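Local coordinates for thioredoxin domain-containing protein (Silicibacter pomeroyi, PDB 3EYT) that is of unknown function but has a thioredoxin-like fold of the AhpC/TSA family and may act as an oxidoreductase with antioxidant activity, at residues A85-E89 / Y90-F94; A145-A148 / T149-E153. All coordinates share one frame; numbering follows the deposited sequence.

Contact 1: residues A85-E89 / Y90-F94; sequences AFLHE and YRIKF
Tyr-90 N closes the last regular turn of helix 80-89 on Phe-86 O at 3.0 Å, and beyond it the backbone unwinds through Arg-91 towards strand 96-99. Two further bonds wrap the end: Ile-92 N reaches back over five residues to Leu-87 O, lying in the carbonyl plane, while Arg-91 N approaches His-88 O at 3.0 Å from above its plane, with a C=O...N angle of only 115°. With Arg-91 at positive phi as the C-prime residue, this pair of bonds is a Schellman motif. In this thioredoxin-like fold it turns the chain out of the helix and sends Ile-92 back against its last turn. Ile-92 CG2 meets Leu-87 CD2 at 3.8 Å, the two side chains crossing nearly at right angles. Ile-92 CD1 comes to 3.6 Å from Phe-86 CE2. The Phe-86 ring, swung out with CG anti to the backbone N (chi1 174°), also takes Tyr-90 over one face. The two aromatic planes are inclined at 34° and approach obliquely, each offset toward the other's rim, CE1 of Phe-86 lying 3.5 Å from CE1 of Tyr-90. Were Phe-86 an alanine, Tyr-90 would probably lose the ring that lies against one of its faces, and a gap would open beside Ile-92 CD1. Phe-86 and Ile-92 both rest on Ile-48 of helix 41-57, and Tyr-90 on Val-44. The Glu-89 carboxylate leads away from the turn to the second subunit, where OE1 is hydrogen-bonded to His-74 NE2; Pro-41 of that subunit packs on Tyr-90.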
loop_
_atom_site.group_PDB
_atom_site.type_symbol
_atom_site.label_atom_id
_atom_site.label_comp_id
_atom_site.label_asym_id
_atom_site.label_seq_id
_atom_site.Cartn_x
_atom_site.Cartn_y
_atom_site.Cartn_z
ATOM N N ALA C 85 -7.732 6.800 6.828
ATOM C CA ALA C 85 -7.316 8.118 7.356
ATOM C C ALA C 85 -7.996 9.244 6.593
ATOM O O ALA C 85 -8.484 10.201 7.191
ATOM C CB ALA C 85 -5.808 8.266 7.305
ATOM N N PHE C 86 -8.096 9.090 5.280
ATOM C CA PHE C 86 -8.776 10.077 4.445
ATOM C C PHE C 86 -10.258 10.249 4.812
ATOM O O PHE C 86 -10.770 11.392 4.909
ATOM C CB PHE C 86 -8.624 9.659 2.965
ATOM C CG PHE C 86 -9.390 10.518 2.015
ATOM C CD1 PHE C 86 -8.841 11.695 1.533
ATOM C CD2 PHE C 86 -10.644 10.116 1.557
ATOM C CE1 PHE C 86 -9.554 12.492 0.601
ATOM C CE2 PHE C 86 -11.375 10.905 0.650
ATOM C CZ PHE C 86 -10.831 12.093 0.176
ATOM N N LEU C 87 -10.947 9.130 5.025
ATOM C CA LEU C 87 -12.357 9.175 5.409
ATOM C C LEU C 87 -12.531 9.833 6.774
ATOM O O LEU C 87 -13.484 10.572 6.983
ATOM C CB LEU C 87 -12.987 7.784 5.436
ATOM C CG LEU C 87 -12.951 6.967 4.152
ATOM C CD1 LEU C 87 -13.494 5.587 4.418
ATOM C CD2 LEU C 87 -13.744 7.695 3.073
ATOM N N HIS C 88 -11.613 9.561 7.692
ATOM C CA HIS C 88 -11.621 10.234 8.992
ATOM C C HIS C 88 -11.426 11.769 8.860
ATOM O O HIS C 88 -12.286 12.556 9.312
ATOM C CB HIS C 88 -10.572 9.619 9.937
ATOM C CG HIS C 88 -10.564 10.222 11.303
ATOM N ND1 HIS C 88 -9.661 11.196 11.686
ATOM C CD2 HIS C 88 -11.367 10.016 12.371
ATOM C CE1 HIS C 88 -9.901 11.553 12.935
ATOM N NE2 HIS C 88 -10.932 10.852 13.374
ATOM N N GLU C 89 -10.331 12.193 8.224
ATOM C CA GLU C 89 -10.009 13.639 8.100
ATOM C C GLU C 89 -11.082 14.453 7.431
ATOM O O GLU C 89 -11.346 15.593 7.822
ATOM C CB GLU C 89 -8.719 13.868 7.315
ATOM C CG GLU C 89 -7.492 13.485 8.082
ATOM C CD GLU C 89 -7.375 14.265 9.358
ATOM O OE1 GLU C 89 -7.473 13.641 10.453
ATOM O OE2 GLU C 89 -7.236 15.514 9.266
ATOM N N TYR C 90 -11.699 13.871 6.415
ATOM C CA TYR C 90 -12.718 14.559 5.658
ATOM C C TYR C 90 -14.124 14.274 6.179
ATOM O O TYR C 90 -15.115 14.629 5.520
ATOM C CB TYR C 90 -12.606 14.169 4.191
ATOM C CG TYR C 90 -11.469 14.892 3.519
ATOM C CD1 TYR C 90 -10.157 14.390 3.572
ATOM C CD2 TYR C 90 -11.697 16.095 2.854
ATOM C CE1 TYR C 90 -9.117 15.084 2.983
ATOM C CE2 TYR C 90 -10.651 16.802 2.270
ATOM C CZ TYR C 90 -9.385 16.274 2.312
ATOM O OH TYR C 90 -8.365 16.962 1.705
ATOM N N ARG C 91 -14.216 13.585 7.319
ATOM C CA ARG C 91 -15.512 13.241 7.919
ATOM C C ARG C 91 -16.548 12.663 6.946
ATOM O O ARG C 91 -17.703 13.087 6.910
ATOM C CB ARG C 91 -16.115 14.459 8.607
ATOM C CG ARG C 91 -15.182 15.094 9.584
ATOM C CD ARG C 91 -15.885 16.306 10.178
ATOM N NE ARG C 91 -14.933 17.146 10.880
ATOM C CZ ARG C 91 -14.793 18.456 10.685
ATOM N NH1 ARG C 91 -15.571 19.100 9.813
ATOM N NH2 ARG C 91 -13.883 19.126 11.379
ATOM N N ILE C 92 -16.129 11.673 6.177
ATOM C CA ILE C 92 -17.014 10.964 5.289
ATOM C C ILE C 92 -17.565 9.785 6.076
ATOM O O ILE C 92 -16.808 8.886 6.466
ATOM C CB ILE C 92 -16.235 10.488 4.075
ATOM C CG1 ILE C 92 -15.705 11.721 3.328
ATOM C CG2 ILE C 92 -17.110 9.546 3.205
ATOM C CD1 ILE C 92 -14.476 11.441 2.445
ATOM N N LYS C 93 -18.869 9.811 6.341
ATOM C CA LYS C 93 -19.469 8.876 7.265
ATOM C C LYS C 93 -20.331 7.826 6.560
ATOM O O LYS C 93 -20.731 6.835 7.184
ATOM C CB LYS C 93 -20.351 9.608 8.305
ATOM C CG LYS C 93 -19.734 10.767 9.105
ATOM C CD LYS C 93 -18.473 10.382 9.839
ATOM C CE LYS C 93 -17.975 11.556 10.709
ATOM N NZ LYS C 93 -18.983 12.014 11.738
ATOM N N PHE C 94 -20.650 8.038 5.288
ATOM C CA PHE C 94 -21.449 7.030 4.548
ATOM C C PHE C 94 -20.589 5.822 4.094
ATOM O O PHE C 94 -19.357 5.910 4.093
ATOM C CB PHE C 94 -22.230 7.661 3.396
ATOM C CG PHE C 94 -21.378 8.389 2.409
ATOM C CD1 PHE C 94 -20.568 7.689 1.514
ATOM C CD2 PHE C 94 -21.392 9.788 2.368
ATOM C CE1 PHE C 94 -19.754 8.391 0.595
ATOM C CE2 PHE C 94 -20.618 10.490 1.465
ATOM C CZ PHE C 94 -19.789 9.790 0.566
#

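Contact 2: residues A145-A148 / T149-E153; sequences AEIA and TLLGE
The last turns of helix 140-151, the C-terminal helix lying against the sheet of this thioredoxin-like domain, run through Ala-145 to Leu-151 with consecutive i to i+4 bonds. Leu-150 N binds Glu-146 O at 3.1 Å and Leu-151 N binds Ile-147 O at 2.8 Å, both at N-H...O angles of 162°. Gly-152 N still reaches Ala-148 O at 2.8 Å, but the bond is more bent, at 135°. Ala-145 O is gripped twice by one residue: Thr-149 N donates at 3.0 Å, and Thr-149 OG1 gives its hydroxyl proton to the same oxygen at 2.9 Å. The two donors come from opposite faces of the carbonyl plane, the hydroxyl well above it. Thr-149 OG1 sits beside its own backbone N (chi1 -59°), which turns the hydroxyl back along the helix to the preceding turn. One turn apart, Ile-147 and Leu-151 lie side by side and point the same way, with CG2 of the first 4.0 Å from CD1 of the second; Leu-151 CG also rests 3.3 Å from Ile-147 O. Both side chains touch Phe-58, while Ile-147 also packs on Val-32 and Leu-151 on Val-30 of strand 30-36. Leu-150 brings its CG to 3.3 Å from Glu-146 O and packs on Leu-123 of strand 120-124. In the Glu-146 carboxylate, OE1 is hydrogen-bonded to His-134 NE2. Chemically the helix is thus two-sided: aliphatic carbons face the sheet, whereas on the exposed side the Thr-149 hydroxyl spends its proton on the helix's own backbone, at Ala-145 O.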
loop_
_atom_site.group_PDB
_atom_site.type_symbol
_atom_site.label_atom_id
_atom_site.label_comp_id
_atom_site.label_asym_id
_atom_site.label_seq_id
_atom_site.Cartn_x
_atom_site.Cartn_y
_atom_site.Cartn_z
ATOM N N ALA C 145 -33.332 16.687 -9.756
ATOM C CA ALA C 145 -34.442 16.330 -10.640
ATOM C C ALA C 145 -34.427 14.813 -10.984
ATOM O O ALA C 145 -35.467 14.125 -10.907
ATOM C CB ALA C 145 -34.414 17.191 -11.911
ATOM N N GLU C 146 -33.252 14.279 -11.319
ATOM C CA GLU C 146 -33.158 12.843 -11.649
ATOM C C GLU C 146 -33.499 11.965 -10.457
ATOM O O GLU C 146 -34.233 10.962 -10.620
ATOM C CB GLU C 146 -31.777 12.445 -12.188
ATOM C CG GLU C 146 -31.295 13.220 -13.412
ATOM C CD GLU C 146 -29.829 12.899 -13.767
ATOM O OE1 GLU C 146 -28.989 12.642 -12.855
ATOM O OE2 GLU C 146 -29.522 12.916 -14.972
ATOM N N ILE C 147 -33.015 12.340 -9.267
ATOM C CA ILE C 147 -33.323 11.575 -8.040
ATOM C C ILE C 147 -34.836 11.586 -7.730
ATOM O O ILE C 147 -35.435 10.539 -7.401
ATOM C CB ILE C 147 -32.472 12.069 -6.840
ATOM C CG1 ILE C 147 -30.996 11.682 -7.019
ATOM C CG2 ILE C 147 -32.965 11.503 -5.512
ATOM C CD1 ILE C 147 -30.051 12.473 -6.073
ATOM N N ALA C 148 -35.459 12.749 -7.871
ATOM C CA ALA C 148 -36.921 12.847 -7.691
ATOM C C ALA C 148 -37.695 11.981 -8.673
ATOM O O ALA C 148 -38.666 11.351 -8.302
ATOM C CB ALA C 148 -37.381 14.295 -7.805
ATOM N N THR C 149 -37.272 11.957 -9.925
ATOM C CA THR C 149 -37.938 11.148 -10.941
ATOM C C THR C 149 -37.927 9.668 -10.544
ATOM O O THR C 149 -38.958 8.973 -10.630
ATOM C CB THR C 149 -37.277 11.346 -12.327
ATOM O OG1 THR C 149 -37.361 12.732 -12.684
ATOM C CG2 THR C 149 -37.960 10.461 -13.421
ATOM N N LEU C 150 -36.765 9.214 -10.094
ATOM C CA LEU C 150 -36.564 7.835 -9.643
ATOM C C LEU C 150 -37.353 7.537 -8.365
ATOM O O LEU C 150 -37.965 6.452 -8.228
ATOM C CB LEU C 150 -35.064 7.554 -9.455
ATOM C CG LEU C 150 -34.195 7.634 -10.716
ATOM C CD1 LEU C 150 -32.771 7.126 -10.447
ATOM C CD2 LEU C 150 -34.843 6.809 -11.823
ATOM N N LEU C 151 -37.359 8.495 -7.437
ATOM C CA LEU C 151 -38.178 8.381 -6.226
ATOM C C LEU C 151 -39.674 8.384 -6.547
ATOM O O LEU C 151 -40.465 7.783 -5.814
ATOM C CB LEU C 151 -37.872 9.503 -5.229
ATOM C CG LEU C 151 -36.523 9.437 -4.517
ATOM C CD1 LEU C 151 -36.385 10.650 -3.616
ATOM C CD2 LEU C 151 -36.404 8.135 -3.711
ATOM N N GLY C 152 -40.046 9.033 -7.648
ATOM C CA GLY C 152 -41.449 9.090 -8.095
ATOM C C GLY C 152 -42.000 7.776 -8.634
ATOM O O GLY C 152 -43.218 7.598 -8.724
ATOM N N GLU C 153 -41.105 6.860 -8.992
ATOM C CA GLU C 153 -41.472 5.574 -9.582
ATOM C C GLU C 153 -41.965 4.580 -8.529
ATOM O O GLU C 153 -41.545 4.619 -7.369
ATOM C CB GLU C 153 -40.291 4.992 -10.365
ATOM C CG GLU C 153 -39.924 5.816 -11.585
ATOM C CD GLU C 153 -38.785 5.240 -12.436
ATOM O OE1 GLU C 153 -37.984 4.380 -11.969
ATOM O OE2 GLU C 153 -38.692 5.673 -13.608
#

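How the contacts relate
Both contacts lie at the C-terminal ends of two helices of the thioredoxin-like fold. Contact 1 comes first along the chain, at the end of helix 80-89 and in the loop entering strand 96-99; contact 2 follows at the end of helix 140-151, after strand 129-135. Their centres are about 28 Å apart and their nearest atoms about 12 Å, so they do not touch. Contact 1 packs on helix 41-57 and meets the second subunit, whereas contact 2 packs on strands 30-36, 120-124 and 129-135 of the mixed central sheet and touches no other chain of the assembly. Contact 1 thus lies where helix 80-89 meets both its own domain and a neighbouring subunit, while contact 2 lies wholly within one domain.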